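PDB 3HAZ: proline dehydrogenase, which probably oxidises proline to glutamate in two steps, using an FAD-dependent proline dehydrogenase and an NAD-dependent aldehyde dehydrogenase joined in one chain. Local coordinates for residues A[415-420]-A[426-431]; A[404-409]-A[433-438]. All blocks are in the same frame, centred on the assembly; numbering follows the deposited sequence.

Contact 1 (A[415-420]-A[426-431]); sequences FEFQRL and ALYEQL. With FAD (flavin-adenine dinucleotide), chain C; SO4 (sulfate ion), chain J.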
ATOM      1  N   PHE A 415      17.168  47.232  30.494  1.00 24.24           N
ATOM      2  CA  PHE A 415      16.441  46.738  29.326  1.00 23.22           C
ATOM      3  C   PHE A 415      14.935  46.913  29.540  1.00 25.11           C
ATOM      4  O   PHE A 415      14.488  47.247  30.644  1.00 24.82           O
ATOM      5  CB  PHE A 415      16.787  45.266  29.042  1.00 18.39           C
ATOM      6  CG  PHE A 415      16.219  44.300  30.051  1.00 28.54           C
ATOM      7  CD1 PHE A 415      15.036  43.625  29.795  1.00 27.22           C
ATOM      8  CD2 PHE A 415      16.868  44.070  31.258  1.00 31.18           C
ATOM      9  CE1 PHE A 415      14.510  42.736  30.720  1.00 28.60           C
ATOM     10  CE2 PHE A 415      16.346  43.190  32.189  1.00 27.80           C
ATOM     11  CZ  PHE A 415      15.166  42.521  31.921  1.00 27.40           C
ATOM     12  N   GLU A 416      14.157  46.711  28.484  1.00 20.15           N
ATOM     13  CA  GLU A 416      12.704  46.729  28.605  1.00 23.67           C
ATOM     14  C   GLU A 416      12.112  45.645  27.718  1.00 24.54           C
ATOM     15  O   GLU A 416      12.804  45.071  26.868  1.00 23.45           O
ATOM     16  CB  GLU A 416      12.139  48.104  28.202  1.00 23.95           C
ATOM     17  CG  GLU A 416      12.196  48.356  26.687  1.00 25.76           C
ATOM     18  CD  GLU A 416      11.763  49.756  26.276  1.00 31.40           C
ATOM     19  OE1 GLU A 416      11.693  50.647  27.149  1.00 25.17           O
ATOM     20  OE2 GLU A 416      11.507  49.967  25.067  1.00 29.61           O
ATOM     21  N   PHE A 417      10.835  45.352  27.936  1.00 24.21           N
ATOM     22  CA  PHE A 417      10.068  44.567  26.988  1.00 24.45           C
ATOM     23  C   PHE A 417       9.192  45.530  26.185  1.00 19.09           C
ATOM     24  O   PHE A 417       8.994  46.678  26.586  1.00 17.74           O
ATOM     25  CB  PHE A 417       9.203  43.527  27.710  1.00 17.99           C
ATOM     26  CG  PHE A 417       9.998  42.427  28.359  1.00 18.45           C
ATOM     27  CD1 PHE A 417      10.259  42.455  29.722  1.00 20.46           C
ATOM     28  CD2 PHE A 417      10.498  41.380  27.601  1.00 17.45           C
ATOM     29  CE1 PHE A 417      11.003  41.448  30.321  1.00 22.33           C
ATOM     30  CE2 PHE A 417      11.243  40.368  28.190  1.00 19.39           C
ATOM     31  CZ  PHE A 417      11.496  40.402  29.553  1.00 18.08           C
ATOM     32  N   GLN A 418       8.663  45.065  25.060  1.00 20.84           N
ATOM     33  CA  GLN A 418       7.711  45.866  24.291  1.00 24.83           C
ATOM     34  C   GLN A 418       6.537  45.034  23.804  1.00 20.32           C
ATOM     35  O   GLN A 418       6.623  43.806  23.693  1.00 17.46           O
ATOM     36  CB  GLN A 418       8.378  46.530  23.091  1.00 16.20           C
ATOM     37  CG  GLN A 418       9.594  47.352  23.409  1.00 21.56           C
ATOM     38  CD  GLN A 418      10.097  48.099  22.199  1.00 23.97           C
ATOM     39  OE1 GLN A 418       9.855  47.686  21.061  1.00 20.03           O
ATOM     40  NE2 GLN A 418      10.799  49.214  22.433  1.00 13.67           N
ATOM     41  N   ARG A 419       5.442  45.720  23.505  1.00 15.28           N
ATOM     42  CA  ARG A 419       4.250  45.073  23.000  1.00 17.29           C
ATOM     43  C   ARG A 419       3.439  46.063  22.178  1.00 19.85           C
ATOM     44  O   ARG A 419       3.614  47.276  22.294  1.00 23.68           O
ATOM     45  CB  ARG A 419       3.396  44.571  24.158  1.00 13.98           C
ATOM     46  CG  ARG A 419       2.706  45.691  24.942  1.00 24.27           C
ATOM     47  CD  ARG A 419       1.695  45.122  25.924  1.00 25.97           C
ATOM     48  NE  ARG A 419       0.833  46.152  26.485  1.00 27.76           N
ATOM     49  CZ  ARG A 419      -0.435  46.343  26.134  1.00 25.58           C
ATOM     50  NH1 ARG A 419      -1.132  47.313  26.702  1.00 27.58           N
ATOM     51  NH2 ARG A 419      -1.005  45.566  25.214  1.00 17.54           N
ATOM     52  N   LEU A 420       2.529  45.534  21.370  1.00 19.91           N
ATOM     53  CA  LEU A 420       1.632  46.358  20.577  1.00 26.32           C
ATOM     54  C   LEU A 420       0.273  46.460  21.263  1.00 28.62           C
ATOM     55  O   LEU A 420      -0.282  45.458  21.717  1.00 23.16           O
ATOM     56  CB  LEU A 420       1.473  45.761  19.178  1.00 30.35           C
ATOM     57  CG  LEU A 420       0.983  46.715  18.091  1.00 42.62           C
ATOM     58  CD1 LEU A 420       1.964  47.868  17.911  1.00 30.61           C
ATOM     59  CD2 LEU A 420       0.785  45.967  16.779  1.00 50.02           C
ATOM     60  N   ALA A 426      -2.614  41.114  29.174  1.00 25.58           N
ATOM     61  CA  ALA A 426      -2.681  40.292  30.374  1.00 30.87           C
ATOM     62  C   ALA A 426      -1.284  39.805  30.743  1.00 28.35           C
ATOM     63  O   ALA A 426      -0.905  39.806  31.912  1.00 24.19           O
ATOM     64  CB  ALA A 426      -3.637  39.109  30.175  1.00 24.36           C
ATOM     65  N   LEU A 427      -0.518  39.397  29.738  1.00 28.09           N
ATOM     66  CA  LEU A 427       0.848  38.933  29.955  1.00 25.15           C
ATOM     67  C   LEU A 427       1.670  39.958  30.749  1.00 25.05           C
ATOM     68  O   LEU A 427       2.148  39.672  31.847  1.00 24.45           O
ATOM     69  CB  LEU A 427       1.518  38.628  28.611  1.00 23.27           C
ATOM     70  CG  LEU A 427       2.886  37.944  28.579  1.00 21.84           C
ATOM     71  CD1 LEU A 427       3.264  37.600  27.141  1.00 20.16           C
ATOM     72  CD2 LEU A 427       3.963  38.812  29.231  1.00 21.12           C
ATOM     73  N   TYR A 428       1.825  41.157  30.199  1.00 23.86           N
ATOM     74  CA  TYR A 428       2.719  42.137  30.816  1.00 24.40           C
ATOM     75  C   TYR A 428       2.197  42.745  32.125  1.00 24.93           C
ATOM     76  O   TYR A 428       2.987  43.111  32.992  1.00 24.63           O
ATOM     77  CB  TYR A 428       3.131  43.215  29.811  1.00 22.69           C
ATOM     78  CG  TYR A 428       4.158  42.711  28.822  1.00 23.13           C
ATOM     79  CD1 TYR A 428       3.813  42.446  27.502  1.00 18.79           C
ATOM     80  CD2 TYR A 428       5.474  42.474  29.220  1.00 21.21           C
ATOM     81  CE1 TYR A 428       4.758  41.973  26.594  1.00 24.01           C
ATOM     82  CE2 TYR A 428       6.424  41.997  28.326  1.00 23.87           C
ATOM     83  CZ  TYR A 428       6.060  41.752  27.014  1.00 24.79           C
ATOM     84  OH  TYR A 428       6.995  41.283  26.121  1.00 21.93           O
ATOM     85  N   GLU A 429       0.878  42.840  32.271  1.00 22.54           N
ATOM     86  CA  GLU A 429       0.290  43.253  33.545  1.00 29.03           C
ATOM     87  C   GLU A 429       0.683  42.270  34.647  1.00 31.88           C
ATOM     88  O   GLU A 429       1.066  42.674  35.743  1.00 32.06           O
ATOM     89  CB  GLU A 429      -1.233  43.335  33.444  1.00 31.79           C
ATOM     90  CG  GLU A 429      -1.749  44.592  32.766  1.00 44.86           C
ATOM     91  CD  GLU A 429      -3.267  44.640  32.722  1.00 55.71           C
ATOM     92  OE1 GLU A 429      -3.905  43.616  33.051  1.00 61.36           O
ATOM     93  OE2 GLU A 429      -3.817  45.702  32.357  1.00 59.36           O
ATOM     94  N   GLN A 430       0.584  40.979  34.346  1.00 31.58           N
ATOM     95  CA  GLN A 430       0.964  39.948  35.301  1.00 29.19           C
ATOM     96  C   GLN A 430       2.466  39.991  35.573  1.00 28.77           C
ATOM     97  O   GLN A 430       2.900  39.843  36.715  1.00 27.21           O
ATOM     98  CB  GLN A 430       0.556  38.563  34.807  1.00 26.64           C
ATOM     99  CG  GLN A 430       0.917  37.442  35.785  1.00 30.19           C
ATOM    100  CD  GLN A 430       0.197  37.587  37.113  1.00 35.85           C
ATOM    101  OE1 GLN A 430      -0.969  37.982  37.158  1.00 34.05           O
ATOM    102  NE2 GLN A 430       0.888  37.266  38.203  1.00 31.46           N
ATOM    103  N   LEU A 431       3.253  40.192  34.521  1.00 23.43           N
ATOM    104  CA  LEU A 431       4.700  40.294  34.667  1.00 27.90           C
ATOM    105  C   LEU A 431       5.053  41.444  35.611  1.00 25.30           C
ATOM    106  O   LEU A 431       5.974  41.343  36.421  1.00 29.25           O
ATOM    107  CB  LEU A 431       5.374  40.510  33.305  1.00 23.11           C
ATOM    108  CG  LEU A 431       6.906  40.519  33.313  1.00 23.67           C
ATOM    109  CD1 LEU A 431       7.452  39.106  33.541  1.00 29.66           C
ATOM    110  CD2 LEU A 431       7.460  41.100  32.018  1.00 25.44           C
TER
HETATM  111  PA  FAD C2001       5.490  34.111  18.490  1.00 18.91           P
HETATM  112  O1A FAD C2001       4.048  33.375  18.273  1.00 21.34           O
HETATM  113  O2A FAD C2001       6.276  33.505  19.565  1.00 25.24           O
HETATM  114  O5B FAD C2001       6.344  33.994  17.111  1.00 22.31           O
HETATM  115  C5B FAD C2001       5.730  34.405  15.923  1.00 24.04           C
HETATM  116  C4B FAD C2001       6.778  34.503  14.807  1.00 20.13           C
HETATM  117  O4B FAD C2001       7.864  33.432  14.693  1.00 18.48           O
HETATM  118  C3B FAD C2001       6.677  35.212  13.597  1.00 19.76           C
HETATM  119  O3B FAD C2001       6.162  36.532  13.622  1.00 17.71           O
HETATM  120  C2B FAD C2001       7.958  34.883  12.872  1.00 19.79           C
HETATM  121  O2B FAD C2001       8.974  35.868  12.881  1.00 18.92           O
HETATM  122  C1B FAD C2001       8.360  33.543  13.375  1.00 19.68           C
HETATM  123  N9A FAD C2001       7.902  32.374  12.645  1.00 23.84           N
HETATM  124  C8A FAD C2001       6.598  31.926  12.461  1.00 22.43           C
HETATM  125  N7A FAD C2001       6.657  30.758  11.750  1.00 17.56           N
HETATM  126  C5A FAD C2001       8.021  30.480  11.497  1.00 18.78           C
HETATM  127  C6A FAD C2001       8.710  29.357  10.772  1.00 19.68           C
HETATM  128  N6A FAD C2001       7.936  28.282  10.161  1.00 21.45           N
HETATM  129  N1A FAD C2001      10.022  29.328  10.686  1.00 22.84           N
HETATM  130  C2A FAD C2001      10.796  30.347  11.277  1.00 18.24           C
HETATM  131  N3A FAD C2001      10.133  31.427  11.972  1.00 24.31           N
HETATM  132  C4A FAD C2001       8.765  31.454  12.061  1.00 20.28           C
HETATM  133  N1  FAD C2001       9.044  42.719  12.997  1.00 17.50           N
HETATM  134  C2  FAD C2001       9.821  43.135  11.943  1.00 14.53           C
HETATM  135  O2  FAD C2001      10.116  42.256  10.925  1.00 20.11           O
HETATM  136  N3  FAD C2001      10.281  44.495  11.889  1.00 23.87           N
HETATM  137  C4  FAD C2001       9.951  45.374  12.881  1.00 19.21           C
HETATM  138  O4  FAD C2001      10.455  46.681  12.862  1.00 21.37           O
HETATM  139  C4X FAD C2001       9.142  44.939  13.987  1.00 17.76           C
HETATM  140  N5  FAD C2001       8.780  45.887  15.086  1.00 17.46           N
HETATM  141  C5X FAD C2001       7.976  45.441  16.164  1.00 22.61           C
HETATM  142  C6  FAD C2001       7.615  46.377  17.239  1.00 20.96           C
HETATM  143  C7  FAD C2001       6.817  45.928  18.316  1.00 21.13           C
HETATM  144  C7M FAD C2001       6.431  46.911  19.409  1.00 18.23           C
HETATM  145  C8  FAD C2001       6.352  44.522  18.368  1.00 25.68           C
HETATM  146  C8M FAD C2001       5.479  44.007  19.525  1.00 22.32           C
HETATM  147  C9  FAD C2001       6.700  43.630  17.339  1.00 21.59           C
HETATM  148  C9A FAD C2001       7.524  44.093  16.207  1.00 22.86           C
HETATM  149  N10 FAD C2001       7.889  43.169  15.130  1.00 20.92           N
HETATM  150  C10 FAD C2001       8.708  43.633  14.034  1.00 17.95           C
HETATM  151  C1' FAD C2001       7.595  41.702  15.204  1.00 19.82           C
HETATM  152  C2' FAD C2001       6.269  41.236  14.550  1.00 19.73           C
HETATM  153  O2' FAD C2001       5.417  42.353  14.320  1.00 17.38           O
HETATM  154  C3' FAD C2001       5.623  40.161  15.439  1.00 20.59           C
HETATM  155  O3' FAD C2001       4.988  40.772  16.558  1.00 21.57           O
HETATM  156  C4' FAD C2001       6.654  39.096  15.959  1.00 25.15           C
HETATM  157  O4' FAD C2001       7.529  38.553  15.032  1.00 20.49           O
HETATM  158  C5' FAD C2001       5.972  38.000  16.820  1.00 22.17           C
HETATM  159  O5' FAD C2001       6.866  37.376  17.729  1.00 29.89           O
HETATM  160  P   FAD C2001       6.238  36.812  19.157  1.00 19.02           P
HETATM  161  O1P FAD C2001       7.476  36.245  20.121  1.00 29.81           O
HETATM  162  O2P FAD C2001       5.468  37.875  19.812  1.00 17.83           O
HETATM  163  O3P FAD C2001       5.136  35.673  18.762  1.00 26.15           O
HETATM  164  S   SO4 J1005      -4.512  40.470  25.669  1.00 81.10           S
HETATM  165  O1  SO4 J1005      -4.097  40.492  27.072  1.00 74.41           O
HETATM  166  O2  SO4 J1005      -5.967  40.590  25.593  1.00 82.10           O
HETATM  167  O3  SO4 J1005      -3.893  41.582  24.945  1.00 66.97           O
HETATM  168  O4  SO4 J1005      -4.097  39.202  25.071  1.00 83.62           O

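Contact 2 (A[404-409]-A[433-438]); sequences TVLEMA and KDHADI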
ATOM      1  N   THR A 404      11.911  33.582  29.659  1.00 23.66           N
ATOM      2  CA  THR A 404      13.261  33.093  29.410  1.00 22.51           C
ATOM      3  C   THR A 404      14.257  34.249  29.347  1.00 27.16           C
ATOM      4  O   THR A 404      15.369  34.146  29.867  1.00 25.75           O
ATOM      5  CB  THR A 404      13.325  32.254  28.123  1.00 21.60           C
ATOM      6  OG1 THR A 404      12.458  31.121  28.253  1.00 20.04           O
ATOM      7  CG2 THR A 404      14.752  31.774  27.855  1.00 22.89           C
ATOM      8  N   VAL A 405      13.854  35.351  28.723  1.00 26.12           N
ATOM      9  CA  VAL A 405      14.713  36.533  28.661  1.00 28.09           C
ATOM     10  C   VAL A 405      14.897  37.133  30.052  1.00 29.38           C
ATOM     11  O   VAL A 405      15.987  37.582  30.405  1.00 32.30           O
ATOM     12  CB  VAL A 405      14.170  37.602  27.678  1.00 18.59           C
ATOM     13  CG1 VAL A 405      14.940  38.907  27.824  1.00 22.54           C
ATOM     14  CG2 VAL A 405      14.244  37.089  26.244  1.00 23.52           C
ATOM     15  N   LEU A 406      13.830  37.136  30.844  1.00 22.46           N
ATOM     16  CA  LEU A 406      13.911  37.640  32.206  1.00 28.23           C
ATOM     17  C   LEU A 406      14.943  36.848  33.022  1.00 29.47           C
ATOM     18  O   LEU A 406      15.798  37.430  33.687  1.00 29.83           O
ATOM     19  CB  LEU A 406      12.537  37.597  32.878  1.00 27.58           C
ATOM     20  CG  LEU A 406      12.423  38.227  34.267  1.00 31.71           C
ATOM     21  CD1 LEU A 406      12.832  39.700  34.240  1.00 29.22           C
ATOM     22  CD2 LEU A 406      11.008  38.072  34.796  1.00 37.37           C
ATOM     23  N   GLU A 407      14.870  35.522  32.960  1.00 33.22           N
ATOM     24  CA  GLU A 407      15.808  34.676  33.698  1.00 36.12           C
ATOM     25  C   GLU A 407      17.257  34.969  33.312  1.00 39.39           C
ATOM     26  O   GLU A 407      18.139  35.032  34.170  1.00 37.93           O
ATOM     27  CB  GLU A 407      15.500  33.194  33.480  1.00 30.62           C
ATOM     28  CG  GLU A 407      16.620  32.247  33.919  1.00 31.13           C
ATOM     29  CD  GLU A 407      16.878  32.276  35.425  1.00 38.97           C
ATOM     30  OE1 GLU A 407      15.912  32.455  36.200  1.00 35.93           O
ATOM     31  OE2 GLU A 407      18.049  32.109  35.833  1.00 41.71           O
ATOM     32  N   MET A 408      17.500  35.152  32.021  1.00 37.26           N
ATOM     33  CA  MET A 408      18.848  35.407  31.537  1.00 35.29           C
ATOM     34  C   MET A 408      19.353  36.787  31.946  1.00 32.97           C
ATOM     35  O   MET A 408      20.557  37.002  32.060  1.00 35.27           O
ATOM     36  CB  MET A 408      18.912  35.246  30.021  1.00 32.49           C
ATOM     37  CG  MET A 408      18.608  33.835  29.552  1.00 42.19           C
ATOM     38  SD  MET A 408      19.048  33.595  27.828  1.00 67.46           S
ATOM     39  CE  MET A 408      18.443  35.124  27.122  1.00 53.81           C
ATOM     40  N   ALA A 409      18.431  37.718  32.165  1.00 32.46           N
ATOM     41  CA  ALA A 409      18.798  39.063  32.595  1.00 35.13           C
ATOM     42  C   ALA A 409      19.393  39.050  33.998  1.00 40.88           C
ATOM     43  O   ALA A 409      20.230  39.890  34.330  1.00 44.46           O
ATOM     44  CB  ALA A 409      17.593  39.989  32.547  1.00 30.28           C
ATOM     45  N   LYS A 433       3.084  42.687  37.941  1.00 30.30           N
ATOM     46  CA  LYS A 433       2.656  42.275  39.274  1.00 35.86           C
ATOM     47  C   LYS A 433       3.726  41.447  39.970  1.00 37.25           C
ATOM     48  O   LYS A 433       3.930  41.573  41.175  1.00 36.73           O
ATOM     49  CB  LYS A 433       1.362  41.459  39.211  1.00 42.31           C
ATOM     50  CG  LYS A 433       0.123  42.245  38.820  1.00 49.34           C
ATOM     51  CD  LYS A 433      -1.133  41.422  39.068  1.00 53.59           C
ATOM     52  CE  LYS A 433      -2.346  42.055  38.416  1.00 58.45           C
ATOM     53  NZ  LYS A 433      -2.499  43.481  38.813  1.00 62.17           N
ATOM     54  N   ASP A 434       4.397  40.586  39.212  1.00 36.21           N
ATOM     55  CA  ASP A 434       5.358  39.654  39.796  1.00 38.31           C
ATOM     56  C   ASP A 434       6.771  40.232  39.841  1.00 40.40           C
ATOM     57  O   ASP A 434       7.644  39.702  40.522  1.00 41.58           O
ATOM     58  CB  ASP A 434       5.347  38.327  39.033  1.00 35.85           C
ATOM     59  CG  ASP A 434       4.013  37.602  39.139  1.00 39.41           C
ATOM     60  OD1 ASP A 434       3.248  37.904  40.076  1.00 38.07           O
ATOM     61  OD2 ASP A 434       3.730  36.733  38.287  1.00 32.97           O
ATOM     62  N   HIS A 435       6.994  41.322  39.116  1.00 41.41           N
ATOM     63  CA  HIS A 435       8.316  41.937  39.066  1.00 42.61           C
ATOM     64  C   HIS A 435       8.200  43.452  38.959  1.00 44.98           C
ATOM     65  O   HIS A 435       8.089  44.006  37.861  1.00 42.78           O
ATOM     66  CB  HIS A 435       9.121  41.365  37.895  1.00 39.54           C
ATOM     67  CG  HIS A 435       9.168  39.867  37.871  1.00 41.13           C
ATOM     68  ND1 HIS A 435      10.103  39.139  38.575  1.00 44.31           N
ATOM     69  CD2 HIS A 435       8.394  38.960  37.226  1.00 35.67           C
ATOM     70  CE1 HIS A 435       9.905  37.849  38.364  1.00 40.48           C
ATOM     71  NE2 HIS A 435       8.871  37.713  37.551  1.00 33.13           N
ATOM     72  N   ALA A 436       8.233  44.115  40.112  1.00 49.26           N
ATOM     73  CA  ALA A 436       7.994  45.553  40.197  1.00 48.02           C
ATOM     74  C   ALA A 436       9.003  46.388  39.413  1.00 40.76           C
ATOM     75  O   ALA A 436       8.689  47.497  38.986  1.00 41.38           O
ATOM     76  CB  ALA A 436       7.960  46.006  41.665  1.00 46.63           C
ATOM     77  N   ASP A 437      10.211  45.863  39.233  1.00 35.03           N
ATOM     78  CA  ASP A 437      11.264  46.619  38.556  1.00 43.35           C
ATOM     79  C   ASP A 437      11.191  46.509  37.034  1.00 39.85           C
ATOM     80  O   ASP A 437      11.945  47.167  36.317  1.00 38.68           O
ATOM     81  CB  ASP A 437      12.644  46.176  39.046  1.00 49.41           C
ATOM     82  CG  ASP A 437      12.905  46.574  40.487  1.00 57.88           C
ATOM     83  OD1 ASP A 437      12.183  47.456  41.002  1.00 52.04           O
ATOM     84  OD2 ASP A 437      13.831  46.002  41.102  1.00 67.11           O
ATOM     85  N   ILE A 438      10.281  45.678  36.542  1.00 38.50           N
ATOM     86  CA  ILE A 438      10.201  45.418  35.109  1.00 39.71           C
ATOM     87  C   ILE A 438       9.559  46.571  34.339  1.00 35.32           C
ATOM     88  O   ILE A 438       8.564  47.149  34.769  1.00 39.79           O
ATOM     89  CB  ILE A 438       9.472  44.094  34.819  1.00 46.73           C
ATOM     90  CG1 ILE A 438      10.447  42.926  34.970  1.00 52.45           C
ATOM     91  CG2 ILE A 438       8.884  44.096  33.422  1.00 52.06           C
ATOM     92  CD1 ILE A 438      11.715  43.089  34.153  1.00 54.68           C
TER

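Contact 1 (A[415-420]-A[426-431])
The rings of Phe417 and Tyr428 meet obliquely, neither stacked nor edge-to-face, with planes at 43° and centroids 5.8 Å apart. Leu427 CD2 sits over the centre of one Tyr428 face, 3.8 Å above the ring plane, while Phe417 CE1 lies in plane at the edge of the Phe415 ring. Packing is tightest where Phe417 CB meets Tyr428 CE2 at 3.2 Å. Beyond it, Leu431 CD2 comes 3.9 Å from Phe417 CD1. These groups join strand 416-420 to helix 425-434, the first two elements of a beta-alpha-beta unit completed by strand 440-448 in the TIM-barrel proline dehydrogenase domain. With chi1 at 72° and the chain extended to NE, Arg419 lays CB and CD along the CD1/CE1 side of the Tyr428 ring, CD 3.8 Å from Tyr428 CD1, and its NH2 bonds to Met423 O. Tyr428 OH passes close to Gln418 O without bonding it and is held instead by Thr396 O. Gln418 binds Glu416 OE2 through NE2 at 2.8 Å, nearly straight and in the amide plane; its OE1 accepts from the FAD-binding Arg341. Ala426 N hydrogen-bonds O1 of a sulfate (2.6 Å), probably from crystallisation liquor and also bound by Glu425 N.

Contact 2 (A[404-409]-A[433-438])
Leu406 meets His435 and Ile438 where two neighbouring helices of the TIM-barrel proline dehydrogenase domain come together: the last turns of helix 399-409 face the end of helix 425-434 and the type I beta turn, His435 to Ile438, that leads on to strand 440-448.

No hydrogen bond crosses between the segments; hydrogen bonding stays within each segment or runs to other parts of the chain. Ile438 N bonds His435 O at 3.1 Å and closes the turn, while Asp434 joins Arg45 in a salt bridge and also accepts from Gln430.

One of the two contacts across the gap is purely aliphatic. Leu406 CD1 comes 3.6 Å from Ile438 CD1, with Ile438 CG1 somewhat farther off. CG anti to the backbone N (chi1 -174°) carries the leucine branch point across, and the second torsion then turns CD1 to Ile438 and CD2 to His435.

The other is a CH-pi contact. Leu406 and His435 approach from opposite directions, and the leucine methyl CD2 settles over one imidazole face, 3.6 Å from the ring centroid and 15° off the ring normal. The first torsion of His435 points the imidazole toward helix 399-409, and chi2 of -86° turns its face to the methyl. The His435 side chain also touches Thr42 of helix 33-50. On the imidazole, the methyl is displaced from the centre toward the rim: Leu406 CD2 lies 3.5 Å from His435 NE2, closer than to any other ring atom.

Contacts 1 and 2 share helix 425-434 and meet at Leu431, whose CD2 is 3.6 Å from Ile438 CG2 and whose CD1 is 3.9 Å from Leu406 CD2. Contact 1 joins that helix to a barrel strand, contact 2 joins its end and the following turn to the preceding helix 399-409. Every touching residue of contact 1 is buried, and its strand borders the flavin; contact 2 lies farther out, the Leu406 side chain about 14 Å from the bound FAD, and pairs the buried Leu406 and Ile438 with the partly exposed His435. Contact 1 mixes aromatic packing with polar groups tied to the FAD site, whereas contact 2 rests on methyl groups and one ring face.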